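Local coordinates for protein concanavalin B (Canavalia ensiformis, PDB 6CAF) that may act as a carbohydrate-binding protein of the seed, built on the chitinase fold of glycosyl hydrolase family 18, at residues I229-A232 and W233-W236; N215-S218 and C219-S222; L277-L280 and Q281-Y284; N199-T203 and R204-Y208. All blocks are in the same frame, centred on the assembly; numbering follows the deposited sequence. Where two conformers were deposited one is given.

Contact 1 (I229-A232 and W233-W236)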
loop_
_atom_site.group_PDB
_atom_site.type_symbol
_atom_site.label_atom_id
_atom_site.label_comp_id
_atom_site.label_asym_id
_atom_site.label_seq_id
_atom_site.Cartn_x
_atom_site.Cartn_y
_atom_site.Cartn_z
ATOM N N ILE A 229 1.129 -8.741 -18.423
ATOM C CA ILE A 229 1.687 -8.195 -17.189
ATOM C C ILE A 229 3.098 -7.651 -17.451
ATOM O O ILE A 229 3.458 -6.589 -16.938
ATOM C CB ILE A 229 1.650 -9.201 -16.021
ATOM C CG1 ILE A 229 2.028 -8.507 -14.735
ATOM C CG2 ILE A 229 2.489 -10.452 -16.275
ATOM C CD1 ILE A 229 1.805 -9.340 -13.501
ATOM N N ARG A 230 3.888 -8.340 -18.280
ATOM C CA ARG A 230 5.224 -7.829 -18.596
ATOM C C ARG A 230 5.130 -6.484 -19.299
ATOM O O ARG A 230 5.889 -5.554 -19.013
ATOM C CB ARG A 230 5.970 -8.809 -19.481
ATOM C CG ARG A 230 7.370 -8.455 -19.786
ATOM C CD ARG A 230 8.065 -9.538 -20.605
ATOM N NE ARG A 230 9.485 -9.267 -20.719
ATOM C CZ ARG A 230 10.020 -8.508 -21.642
ATOM N NH1 ARG A 230 9.258 -7.965 -22.575
ATOM N NH2 ARG A 230 11.309 -8.287 -21.618
ATOM N N ASN A 231 4.194 -6.392 -20.236
ATOM C CA ASN A 231 4.001 -5.158 -20.972
ATOM C C ASN A 231 3.524 -4.020 -20.070
ATOM O O ASN A 231 3.957 -2.873 -20.228
ATOM C CB ASN A 231 3.032 -5.372 -22.109
ATOM C CG ASN A 231 2.899 -4.135 -22.918
ATOM O OD1 ASN A 231 3.847 -3.725 -23.589
ATOM N ND2 ASN A 231 1.738 -3.515 -22.843
ATOM N N ALA A 232 2.632 -4.340 -19.153
ATOM C CA ALA A 232 2.133 -3.333 -18.233
ATOM C C ALA A 232 3.275 -2.860 -17.323
ATOM O O ALA A 232 3.403 -1.664 -17.049
ATOM C CB ALA A 232 0.935 -3.848 -17.461
ATOM N N TRP A 233 4.078 -3.798 -16.816
ATOM C CA TRP A 233 5.237 -3.404 -16.033
ATOM C C TRP A 233 6.111 -2.447 -16.838
ATOM O O TRP A 233 6.521 -1.398 -16.337
ATOM C CB TRP A 233 6.023 -4.639 -15.610
ATOM C CG TRP A 233 7.254 -4.337 -14.860
ATOM C CD1 TRP A 233 8.461 -4.070 -15.387
ATOM C CD2 TRP A 233 7.388 -4.163 -13.450
ATOM N NE1 TRP A 233 9.368 -3.791 -14.398
ATOM C CE2 TRP A 233 8.724 -3.836 -13.199
ATOM C CE3 TRP A 233 6.515 -4.291 -12.376
ATOM C CZ2 TRP A 233 9.213 -3.617 -11.910
ATOM C CZ3 TRP A 233 6.988 -4.069 -11.105
ATOM C CH2 TRP A 233 8.331 -3.753 -10.889
ATOM N N LEU A 234 6.414 -2.806 -18.078
ATOM C CA LEU A 234 7.169 -1.925 -18.939
ATOM C C LEU A 234 6.551 -0.529 -19.000
ATOM O O LEU A 234 7.248 0.481 -18.865
ATOM C CB LEU A 234 7.282 -2.535 -20.341
ATOM C CG LEU A 234 8.043 -1.717 -21.369
ATOM C CD1 LEU A 234 9.479 -1.455 -20.933
ATOM C CD2 LEU A 234 8.011 -2.368 -22.744
ATOM N N SER A 235 5.251 -0.470 -19.240
ATOM C CA SER A 235 4.574 0.823 -19.301
ATOM C C SER A 235 4.791 1.629 -18.031
ATOM O O SER A 235 5.034 2.846 -18.080
ATOM C CB SER A 235 3.103 0.606 -19.565
ATOM O OG SER A 235 2.872 -0.062 -20.785
ATOM N N TRP A 236 4.685 0.976 -16.880
ATOM C CA TRP A 236 4.871 1.642 -15.594
ATOM C C TRP A 236 6.320 2.105 -15.411
ATOM O O TRP A 236 6.546 3.168 -14.808
ATOM C CB TRP A 236 4.392 0.748 -14.433
ATOM C CG TRP A 236 2.915 0.820 -14.333
ATOM C CD1 TRP A 236 2.012 -0.050 -14.840
ATOM C CD2 TRP A 236 2.162 1.893 -13.763
ATOM N NE1 TRP A 236 0.745 0.395 -14.600
ATOM C CE2 TRP A 236 0.806 1.594 -13.945
ATOM C CE3 TRP A 236 2.506 3.070 -13.110
ATOM C CZ2 TRP A 236 -0.208 2.425 -13.503
ATOM C CZ3 TRP A 236 1.502 3.903 -12.688
ATOM C CH2 TRP A 236 0.167 3.583 -12.882
#

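Contact 2 (N215-S218 and C219-S222)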
loop_
_atom_site.group_PDB
_atom_site.type_symbol
_atom_site.label_atom_id
_atom_site.label_comp_id
_atom_site.label_asym_id
_atom_site.label_seq_id
_atom_site.Cartn_x
_atom_site.Cartn_y
_atom_site.Cartn_z
ATOM N N ASN A 215 -7.641 -7.965 -11.135
ATOM C CA ASN A 215 -8.958 -7.453 -11.484
ATOM C C ASN A 215 -8.926 -6.570 -12.752
ATOM O O ASN A 215 -9.700 -5.634 -12.892
ATOM C CB ASN A 215 -9.624 -6.795 -10.265
ATOM C CG ASN A 215 -9.911 -7.814 -9.102
ATOM O OD1 ASN A 215 -10.061 -9.052 -9.312
ATOM N ND2 ASN A 215 -9.969 -7.288 -7.860
ATOM N N ASP A 216 -8.066 -6.941 -13.709
ATOM C CA ASP A 216 -8.013 -6.245 -14.995
ATOM C C ASP A 216 -7.365 -7.135 -16.027
ATOM O O ASP A 216 -6.144 -7.313 -16.029
ATOM C CB ASP A 216 -7.242 -4.925 -14.891
ATOM C CG ASP A 216 -7.354 -4.082 -16.163
ATOM O OD1 ASP A 216 -7.637 -4.635 -17.233
ATOM O OD2 ASP A 216 -7.175 -2.857 -16.101
ATOM N N ARG A 217 -8.186 -7.712 -16.909
ATOM C CA ARG A 217 -7.673 -8.646 -17.870
ATOM C C ARG A 217 -6.645 -8.049 -18.826
ATOM O O ARG A 217 -5.886 -8.785 -19.449
ATOM C CB ARG A 217 -8.808 -9.288 -18.654
ATOM C CG ARG A 217 -9.739 -10.138 -17.802
ATOM C CD ARG A 217 -10.932 -10.693 -18.577
ATOM N NE ARG A 217 -11.776 -11.555 -17.746
ATOM C CZ ARG A 217 -12.744 -11.120 -16.939
ATOM N NH1 ARG A 217 -12.998 -9.821 -16.843
ATOM N NH2 ARG A 217 -13.463 -11.983 -16.225
ATOM N N SER A 218 -6.638 -6.731 -18.985
ATOM C CA SER A 218 -5.722 -6.124 -19.938
ATOM C C SER A 218 -4.269 -6.152 -19.470
ATOM O O SER A 218 -3.363 -6.025 -20.298
ATOM C CB SER A 218 -6.148 -4.689 -20.271
ATOM O OG SER A 218 -5.940 -3.814 -19.179
ATOM N N CYS A 219 -4.044 -6.294 -18.158
ATOM C CA CYS A 219 -2.702 -6.101 -17.642
ATOM C C CYS A 219 -2.274 -7.099 -16.587
ATOM O O CYS A 219 -1.195 -6.955 -16.021
ATOM C CB CYS A 219 -2.508 -4.674 -17.094
ATOM S SG CYS A 219 -3.840 -3.857 -16.177
ATOM N N GLN A 220 -3.083 -8.111 -16.322
ATOM C CA GLN A 220 -2.753 -9.058 -15.281
ATOM C C GLN A 220 -2.215 -10.366 -15.853
ATOM O O GLN A 220 -2.335 -10.665 -17.047
ATOM C CB GLN A 220 -3.963 -9.319 -14.389
ATOM C CG GLN A 220 -5.022 -10.197 -15.058
ATOM C CD GLN A 220 -6.370 -10.084 -14.372
ATOM O OE1 GLN A 220 -6.540 -9.331 -13.408
ATOM N NE2 GLN A 220 -7.348 -10.794 -14.903
ATOM N N TYR A 221 -1.584 -11.141 -14.982
ATOM C CA TYR A 221 -1.165 -12.483 -15.331
ATOM C C TYR A 221 -2.345 -13.397 -15.586
ATOM O O TYR A 221 -3.375 -13.288 -14.907
ATOM C CB TYR A 221 -0.413 -13.054 -14.141
ATOM C CG TYR A 221 0.022 -14.505 -14.265
ATOM C CD1 TYR A 221 1.176 -14.868 -14.963
ATOM C CD2 TYR A 221 -0.714 -15.511 -13.687
ATOM C CE1 TYR A 221 1.577 -16.189 -15.070
ATOM C CE2 TYR A 221 -0.317 -16.838 -13.781
ATOM C CZ TYR A 221 0.818 -17.176 -14.493
ATOM O OH TYR A 221 1.190 -18.489 -14.611
ATOM N N SER A 222 -2.159 -14.361 -16.484
ATOM C CA SER A 222 -3.026 -15.547 -16.511
ATOM C C SER A 222 -2.169 -16.734 -16.852
ATOM O O SER A 222 -1.064 -16.582 -17.352
ATOM C CB SER A 222 -4.200 -15.390 -17.484
ATOM O OG SER A 222 -3.762 -15.264 -18.818
HETATM O O HOH W 1 -4.520 -11.021 -18.534
#

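Contact 3 (L277-L280 and Q281-Y284)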
loop_
_atom_site.group_PDB
_atom_site.type_symbol
_atom_site.label_atom_id
_atom_site.label_comp_id
_atom_site.label_asym_id
_atom_site.label_seq_id
_atom_site.Cartn_x
_atom_site.Cartn_y
_atom_site.Cartn_z
ATOM N N LEU A 277 10.711 -9.201 -15.944
ATOM C CA LEU A 277 10.230 -7.823 -15.856
ATOM C C LEU A 277 11.274 -6.869 -16.406
ATOM O O LEU A 277 12.415 -6.888 -15.952
ATOM C CB LEU A 277 9.962 -7.464 -14.402
ATOM C CG LEU A 277 8.845 -8.244 -13.727
ATOM C CD1 LEU A 277 8.748 -7.828 -12.282
ATOM C CD2 LEU A 277 7.521 -8.120 -14.458
ATOM N N PRO A 278 10.891 -6.005 -17.366
ATOM C CA PRO A 278 11.886 -5.047 -17.843
ATOM C C PRO A 278 12.463 -4.163 -16.753
ATOM O O PRO A 278 11.742 -3.695 -15.893
ATOM C CB PRO A 278 11.108 -4.231 -18.873
ATOM C CG PRO A 278 10.128 -5.195 -19.433
ATOM C CD PRO A 278 9.719 -6.060 -18.258
ATOM N N ASP A 279 13.769 -3.930 -16.816
ATOM C CA ASP A 279 14.466 -3.123 -15.822
ATOM C C ASP A 279 14.310 -3.665 -14.400
ATOM O O ASP A 279 14.411 -2.930 -13.416
ATOM C CB ASP A 279 14.095 -1.635 -15.911
ATOM C CG ASP A 279 14.605 -0.971 -17.169
ATOM O OD1 ASP A 279 15.654 -1.387 -17.689
ATOM O OD2 ASP A 279 13.960 -0.018 -17.609
ATOM N N LEU A 280 14.174 -4.984 -14.303
ATOM C CA LEU A 280 14.161 -5.679 -13.036
ATOM C C LEU A 280 15.248 -5.176 -12.098
ATOM O O LEU A 280 14.995 -4.892 -10.937
ATOM C CB LEU A 280 14.367 -7.183 -13.320
ATOM C CG LEU A 280 14.594 -8.125 -12.161
ATOM C CD1 LEU A 280 13.331 -8.154 -11.342
ATOM C CD2 LEU A 280 14.927 -9.529 -12.628
ATOM N N GLN A 281 16.472 -5.076 -12.608
ATOM C CA GLN A 281 17.587 -4.811 -11.739
ATOM C C GLN A 281 17.647 -3.395 -11.173
ATOM O O GLN A 281 18.339 -3.175 -10.191
ATOM C CB GLN A 281 18.912 -5.155 -12.446
ATOM C CG GLN A 281 19.026 -6.623 -12.867
ATOM C CD GLN A 281 18.861 -7.610 -11.712
ATOM O OE1 GLN A 281 19.203 -7.321 -10.559
ATOM N NE2 GLN A 281 18.356 -8.797 -12.029
ATOM N N THR A 282 16.952 -2.451 -11.800
ATOM C CA THR A 282 16.965 -1.092 -11.327
ATOM C C THR A 282 15.634 -0.587 -10.790
ATOM O O THR A 282 15.634 0.352 -10.035
ATOM C CB THR A 282 17.440 -0.111 -12.401
ATOM O OG1 THR A 282 16.625 -0.254 -13.563
ATOM C CG2 THR A 282 18.897 -0.402 -12.774
ATOM N N ARG A 283 14.511 -1.209 -11.153
ATOM C CA ARG A 283 13.213 -0.657 -10.799
ATOM C C ARG A 283 12.419 -1.510 -9.825
ATOM O O ARG A 283 11.539 -0.997 -9.159
ATOM C CB ARG A 283 12.365 -0.394 -12.043
ATOM C CG ARG A 283 13.024 0.550 -13.024
ATOM C CD ARG A 283 13.337 1.924 -12.462
ATOM N NE ARG A 283 12.181 2.575 -11.887
ATOM C CZ ARG A 283 11.272 3.234 -12.606
ATOM N NH1 ARG A 283 11.381 3.324 -13.928
ATOM N NH2 ARG A 283 10.230 3.789 -12.004
ATOM N N TYR A 284 12.666 -2.831 -9.796
ATOM C CA TYR A 284 11.838 -3.727 -9.006
ATOM C C TYR A 284 12.232 -3.685 -7.529
ATOM O O TYR A 284 13.385 -3.989 -7.165
ATOM C CB TYR A 284 11.969 -5.148 -9.528
ATOM C CG TYR A 284 11.404 -6.213 -8.643
ATOM C CD1 TYR A 284 10.048 -6.449 -8.565
ATOM C CD2 TYR A 284 12.231 -6.987 -7.867
ATOM C CE1 TYR A 284 9.532 -7.422 -7.721
ATOM C CE2 TYR A 284 11.733 -7.954 -7.024
ATOM C CZ TYR A 284 10.394 -8.182 -6.964
ATOM O OH TYR A 284 9.872 -9.144 -6.135
HETATM O O HOH W 2 13.366 2.399 -15.854
HETATM O O HOH W 3 17.702 -1.890 -15.513
HETATM O O HOH W 4 15.715 -4.759 -8.339
#

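Contact 4 (N199-T203 and R204-Y208)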
loop_
_atom_site.group_PDB
_atom_site.type_symbol
_atom_site.label_atom_id
_atom_site.label_comp_id
_atom_site.label_asym_id
_atom_site.label_seq_id
_atom_site.Cartn_x
_atom_site.Cartn_y
_atom_site.Cartn_z
ATOM N N ASN A 199 -2.281 12.139 -12.193
ATOM C CA ASN A 199 -1.709 13.459 -11.900
ATOM C C ASN A 199 -0.819 13.392 -10.656
ATOM O O ASN A 199 0.267 13.991 -10.620
ATOM C CB ASN A 199 -2.780 14.520 -11.706
ATOM C CG ASN A 199 -3.386 14.968 -12.987
ATOM O OD1 ASN A 199 -2.847 14.781 -14.056
ATOM N ND2 ASN A 199 -4.488 15.660 -12.862
ATOM N N ALA A 200 -1.275 12.685 -9.624
ATOM C CA ALA A 200 -0.428 12.547 -8.442
ATOM C C ALA A 200 0.895 11.857 -8.789
ATOM O O ALA A 200 1.970 12.292 -8.351
ATOM C CB ALA A 200 -1.179 11.806 -7.351
ATOM N N ILE A 201 0.835 10.776 -9.546
ATOM C CA ILE A 201 2.053 10.049 -9.861
ATOM C C ILE A 201 3.007 10.911 -10.693
ATOM O O ILE A 201 4.230 10.850 -10.494
ATOM C CB ILE A 201 1.732 8.707 -10.519
ATOM C CG1 ILE A 201 1.028 7.831 -9.497
ATOM C CG2 ILE A 201 3.009 8.047 -11.003
ATOM C CD1 ILE A 201 0.422 6.562 -10.079
ATOM N N GLN A 202 2.458 11.744 -11.552
ATOM C CA GLN A 202 3.280 12.603 -12.393
ATOM C C GLN A 202 4.004 13.693 -11.608
ATOM O O GLN A 202 4.931 14.295 -12.149
ATOM C CB GLN A 202 2.448 13.191 -13.512
ATOM C CG GLN A 202 2.075 12.151 -14.569
ATOM C CD GLN A 202 3.298 11.577 -15.261
ATOM O OE1 GLN A 202 4.071 12.322 -15.832
ATOM N NE2 GLN A 202 3.483 10.261 -15.185
ATOM N N THR A 203 3.638 13.931 -10.340
ATOM C CA THR A 203 4.407 14.883 -9.504
ATOM C C THR A 203 5.800 14.351 -9.140
ATOM O O THR A 203 6.643 15.118 -8.674
ATOM C CB THR A 203 3.712 15.204 -8.166
ATOM O OG1 THR A 203 3.736 14.058 -7.319
ATOM C CG2 THR A 203 2.316 15.761 -8.341
ATOM N N ARG A 204 5.991 13.043 -9.250
ATOM C CA ARG A 204 7.234 12.388 -8.839
ATOM C C ARG A 204 7.468 12.396 -7.340
ATOM O O ARG A 204 8.569 12.051 -6.888
ATOM C CB ARG A 204 8.449 12.933 -9.604
ATOM C CG ARG A 204 8.191 12.982 -11.089
ATOM C CD ARG A 204 9.408 13.402 -11.886
ATOM N NE ARG A 204 9.058 13.454 -13.305
ATOM C CZ ARG A 204 9.875 13.759 -14.284
ATOM N NH1 ARG A 204 11.137 13.987 -14.040
ATOM N NH2 ARG A 204 9.400 13.850 -15.511
ATOM N N HIS A 205 6.433 12.707 -6.551
ATOM C CA HIS A 205 6.618 12.753 -5.108
ATOM C C HIS A 205 6.459 11.432 -4.412
ATOM O O HIS A 205 6.908 11.308 -3.281
ATOM C CB HIS A 205 5.637 13.687 -4.390
ATOM C CG HIS A 205 5.729 15.109 -4.750
ATOM N ND1 HIS A 205 6.913 15.731 -5.000
ATOM C CD2 HIS A 205 4.768 16.054 -4.877
ATOM C CE1 HIS A 205 6.696 16.998 -5.276
ATOM N NE2 HIS A 205 5.402 17.238 -5.148
ATOM N N PHE A 206 5.842 10.437 -5.050
ATOM C CA PHE A 206 5.734 9.158 -4.392
ATOM C C PHE A 206 7.094 8.474 -4.306
ATOM O O PHE A 206 7.829 8.384 -5.283
ATOM C CB PHE A 206 4.756 8.212 -5.079
ATOM C CG PHE A 206 3.307 8.610 -4.978
ATOM C CD1 PHE A 206 2.676 8.652 -3.751
ATOM C CD2 PHE A 206 2.564 8.910 -6.110
ATOM C CE1 PHE A 206 1.339 8.967 -3.653
ATOM C CE2 PHE A 206 1.224 9.239 -6.002
ATOM C CZ PHE A 206 0.612 9.254 -4.779
ATOM N N ASP A 207 7.380 7.945 -3.125
ATOM C CA ASP A 207 8.521 7.069 -2.933
ATOM C C ASP A 207 8.350 5.698 -3.574
ATOM O O ASP A 207 9.316 5.132 -4.108
ATOM C CB ASP A 207 8.825 6.906 -1.439
ATOM C CG ASP A 207 9.186 8.220 -0.774
ATOM O OD1 ASP A 207 10.365 8.603 -0.964
ATOM O OD2 ASP A 207 8.312 8.797 -0.104
ATOM N N TYR A 208 7.138 5.158 -3.479
ATOM C CA TYR A 208 6.872 3.807 -3.929
ATOM C C TYR A 208 5.551 3.772 -4.677
ATOM O O TYR A 208 4.582 4.429 -4.257
ATOM C CB TYR A 208 6.721 2.849 -2.762
ATOM C CG TYR A 208 7.877 2.695 -1.840
ATOM C CD1 TYR A 208 9.163 2.599 -2.301
ATOM C CD2 TYR A 208 7.646 2.513 -0.479
ATOM C CE1 TYR A 208 10.234 2.396 -1.418
ATOM C CE2 TYR A 208 8.676 2.249 0.408
ATOM C CZ TYR A 208 9.986 2.235 -0.057
ATOM O OH TYR A 208 10.987 1.980 0.866
HETATM O O HOH W 5 5.211 9.878 -7.969
HETATM O O HOH W 6 6.488 12.657 -14.131
HETATM O O HOH W 7 6.967 13.048 -16.957
#

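Contact 1 (I229-A232 and W233-W236)
Ala232 and Trp236 meet on the packed side of helix 227-239, one turn apart. The indole of Trp236 lies with its edge against the carbonyl of Ala232, CD1 approaching Ala232 O to 3.1 Å close to the ring plane. The same oxygen takes the backbone bond from Trp236 N (2.9 Å), and the side-chain torsion that keeps CG beside that nitrogen (chi1 -79°) brings the ring edge to it as well. Trp236 NE1 is turned elsewhere and donates to Cys190 O. Trp233 sends its ring away from the preceding turn, packing on Leu247 and Leu249 of strand 247-252 and donating through NE1 to Pro278 O; only its backbone and CB stay close to Ile229, through the bond from Trp233 N to Ile229 O (2.9 Å).

The solvent-facing side next to it is looser. Asn231 and Ser235 are one turn apart there, yet their side chains barely meet, Asn231 ND2 lying 4.2 Å from Ser235 OG. The hydroxyl folds back instead: Ser235 OG donates to Asn231 O over 3.1 Å, while Ser235 N reaches that oxygen over 2.9 Å from the opposite face of the carbonyl plane. Chemically, the helix thus satisfies its outer hydroxyl on its own backbone, whereas the two indole N-H groups are spent on carbonyls of two loops outside the helix, which ties the buried face to them.

Contact 2 (N215-S218 and C219-S222)
Gln220 reaches back over the preceding turn and accepts a bond from the backbone N of Asp216. Three backbone and amide bonds come first. Asp216 N donates to Gln220 OE1 at 2.9 Å, nearly straight at 169° but coming from above the amide plane; Cys219 N donates to Asp216 O at 3.2 Å, and Gln220 N adds a weak bond to that oxygen. With chi1 at 74°, CG of Gln220 sits between its own N and carbonyl carbon, which lays the side chain across the Asp216 carbonyl, while NE2 goes on to Gly260 O. A leucine in its place would probably leave Asp216 N without its acceptor and Gly260 O without this donor, loosening the tie between the two loops.

Within the turn, Asp216 OD1 accepts from Ser218 OG (2.7 Å) and Ser218 N (2.9 Å), both from one face of the carboxylate. Van der Waals contact comes from sulfur: Cys219 SG, disulfide-bonded to Cys190, lies against the Asp216 carboxylate, 3.5 Å from its OD2. One water bridges Arg217 O and Gln220 O. The bond that Asp216 OD1 accepts from the backbone N two residues on defines an Asx turn, in a disulfide-linked loop after strand 208-212 of the TIM barrel.

Contact 3 (L277-L280 and Q281-Y284)
Leu280 and Tyr284 run side by side at the last turn before strand 284-290, with Leu280 CD1 3.8 Å from Tyr284 CB and equally near CG and CD2 of the ring. CG of Leu280 stands opposite its backbone N (chi1 171°), a setting that carries the branch alongside the tyrosine. With an alanine here in place of the leucine, a gap is likely to open beside the tyrosine, leaving the base of its ring less firmly held. From the other end of the turn, Leu277 CD1 adds a lighter contact with Tyr284 CD1 at 4.2 Å.

Behind this apolar group stands the backbone. Asp279 O is gripped by two donors: Arg283 N at 2.8 Å, almost in line with the carbonyl bond, and Thr282 N at 3.0 Å, from above the carbonyl plane. A weaker bond runs from Tyr284 N to Leu280 O. Further out, one water links Asp279 OD2 with Arg283 NH1, lying at the edge of the guanidinium in its plane; a second connects Asp279 OD1 with Thr282 OG1, and a third joins Leu280 O to Tyr284 O. Asp279 OD2 and Arg283 NH1, 5.6 Å apart, are therefore coupled through water.

A type II turn over Leu277 to Leu280 leads into this short helix. Arg283, bent at chi2 and chi3, donates to Thr237 O near the end of helix 227-239, and to Val240 O, Asp244 O and Asn246 OD1 in the loop after it; Tyr284 OH bonds to Thr30 OG1, and Tyr284 packs on Trp233 of that helix and Leu249 of strand 247-252.

Contact 4 (N199-T203 and R204-Y208)
Thr203 lies over one face of the His205 imidazole, its CB 4.0 Å from the ring centroid and 28° off the normal, a CH-pi contact. The threonine hydroxyl works in two directions at once. Set between its own N and carbonyl carbon (chi1 69°), OG1 donates to Ala200 O at 2.7 Å, in the carbonyl plane, and accepts from His205 N at 3.1 Å. The imidazole itself is stacked with Tyr172 and bonds through NE2 to Glu169.

Phe206 points back at the helix. The Phe206 and Ile201 side chains cross at about a right angle, with Phe206 CE2 3.8 Å from Ile201 CG1 and the same distance from Ala200 CB. Ile201 CA lies at the ring edge. The backbone between them is closed by Arg204 N to Ile201 O (3.1 Å) and by a water joining Ile201 O to Phe206 N. On the outer side the extended Arg204 chain presents its guanidinium edge to two waters, which lead to Gln202, while the group also makes a cation-pi contact with Tyr241.

Arg204, with positive phi, breaks the helical run, and the chain then turns into strand 208-212: this is a helix-to-strand connection of the beta/alpha barrel, here between helix 198-202 and its following strand.

Followed from the N terminus, the four contacts come in series, none enclosing or crossing another, and each closes only a local turn. Contact 4 ends helix 198-202 and delivers the chain to strand 208-212. Contact 2 shapes the loop beyond that strand, contact 1 occupies helix 227-239, and contact 3 makes the turn into strand 284-290. Contact 1 is the hub: it touches contact 2 through Ala232 and Cys219, contact 3 through Trp233 and Pro278, and contact 4 through Trp236 and Ile201. The other three do not touch one another. Helix 227-239 thus meets the loop after strand 208-212, the turn before strand 284-290 and the end of helix 198-202.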